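Local coordinates for protein pantothenate kinase (PDB 3TQC) that catalyses the ATP-dependent phosphorylation of (R)-pantothenate to 4'-phosphopantothenate, the first step of coenzyme A biosynthesis, at residues Leu65-Phe68 against Tyr69-Arg73. Residues are numbered along the deposited sequence; the frame is centred on the assembly and turned at random.
Sequences LLSF and YVTAR
V70, T71 and A72 donate their backbone N-H groups to the carbonyls of L66, S67 and F68, three successive i+4 to i hydrogen bonds of the long alpha-helix 52-84, which packs beside the central sheet of this P-loop kinase. T71 N meets S67 O at 2.9 Å with an almost straight N-H...O angle of 173°. A72 N reaches F68 O at the same length but more bent, 152°. A water donates to F68 O at 2.8 Å and is also hydrogen-bonded to T71 OG1, whose bond to S67 O is weak and not settled. S67 OG, which hydrogen-bonds H122, also sits 3.8 Å from T71 CG2.

L65 and Y69 form the apolar side-chain pair. With CG anti to its carbonyl carbon (chi1 -79°), Y69 lays its ring back along the preceding turn, where L65 CD1 lies 4.3 Å from Y69 CE2. L318 touches both side chains, and F229 meets the Y69 ring edge-to-face. R64 of the same chain makes a cation-pi contact with the F68 ring, which meets F83 of the second subunit, where L65 and Y69 also pack, on L84 and L76 of that subunit. At the edge of the tyrosine ring, near its plane, L65 O approaches Y69 CD2 to 3.5 Å.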
# COMPACT_ATOMS: atom_id res chain seq x y z
N LEU B 65 20.53 3.51 -2.95
CA LEU B 65 19.47 3.76 -1.97
C LEU B 65 18.53 2.58 -1.98
O LEU B 65 18.25 1.99 -0.96
CB LEU B 65 18.72 5.06 -2.27
CG LEU B 65 17.48 5.35 -1.39
CD1 LEU B 65 17.88 5.70 0.02
CD2 LEU B 65 16.61 6.44 -1.97
N LEU B 66 18.08 2.20 -3.17
CA LEU B 66 17.19 1.06 -3.31
C LEU B 66 17.82 -0.23 -2.78
O LEU B 66 17.13 -1.06 -2.21
CB LEU B 66 16.79 0.88 -4.76
CG LEU B 66 15.97 2.02 -5.31
CD1 LEU B 66 15.68 1.82 -6.78
CD2 LEU B 66 14.69 2.08 -4.47
N SER B 67 19.12 -0.40 -2.99
CA SER B 67 19.79 -1.58 -2.48
C SER B 67 19.58 -1.67 -0.97
O SER B 67 19.35 -2.74 -0.47
CB SER B 67 21.29 -1.59 -2.83
OG SER B 67 21.90 -2.81 -2.47
N PHE B 68 19.63 -0.54 -0.26
CA PHE B 68 19.40 -0.56 1.19
C PHE B 68 18.06 -1.23 1.51
O PHE B 68 17.97 -2.05 2.43
CB PHE B 68 19.40 0.83 1.82
CG PHE B 68 20.76 1.41 2.04
CD1 PHE B 68 21.55 0.96 3.06
CD2 PHE B 68 21.22 2.43 1.23
CE1 PHE B 68 22.82 1.50 3.25
CE2 PHE B 68 22.46 2.98 1.42
CZ PHE B 68 23.26 2.51 2.43
N TYR B 69 17.04 -0.86 0.75
CA TYR B 69 15.69 -1.39 0.99
C TYR B 69 15.63 -2.87 0.69
O TYR B 69 15.05 -3.62 1.46
CB TYR B 69 14.63 -0.66 0.16
CG TYR B 69 14.24 0.67 0.73
CD1 TYR B 69 13.01 0.84 1.36
CD2 TYR B 69 15.09 1.77 0.64
CE1 TYR B 69 12.65 2.08 1.90
CE2 TYR B 69 14.73 3.00 1.17
CZ TYR B 69 13.52 3.15 1.81
OH TYR B 69 13.17 4.37 2.35
N VAL B 70 16.21 -3.30 -0.42
CA VAL B 70 16.16 -4.70 -0.78
C VAL B 70 16.92 -5.55 0.24
O VAL B 70 16.41 -6.57 0.69
CB VAL B 70 16.70 -4.96 -2.18
CG1 VAL B 70 16.70 -6.43 -2.49
CG2 VAL B 70 15.88 -4.18 -3.18
N THR B 71 18.14 -5.14 0.60
CA THR B 71 18.95 -5.97 1.49
C THR B 71 18.36 -5.96 2.91
O THR B 71 18.44 -6.94 3.62
CB THR B 71 20.45 -5.59 1.50
OG1 THR B 71 20.64 -4.39 2.23
CG2 THR B 71 21.01 -5.43 0.09
N ALA B 72 17.73 -4.85 3.30
CA ALA B 72 16.98 -4.79 4.57
C ALA B 72 15.86 -5.82 4.62
O ALA B 72 15.68 -6.50 5.64
CB ALA B 72 16.41 -3.38 4.82
N ARG B 73 15.13 -5.93 3.52
CA ARG B 73 14.01 -6.88 3.42
C ARG B 73 14.56 -8.30 3.45
O ARG B 73 13.99 -9.19 4.08
CB ARG B 73 13.22 -6.62 2.13
CG ARG B 73 11.85 -7.30 1.97
CD ARG B 73 10.98 -7.35 3.21
NE ARG B 73 10.68 -6.07 3.84
CZ ARG B 73 9.47 -5.61 4.13
NH1 ARG B 73 8.38 -6.30 3.82
NH2 ARG B 73 9.33 -4.45 4.74
O HOH W 1 19.84 -2.28 4.44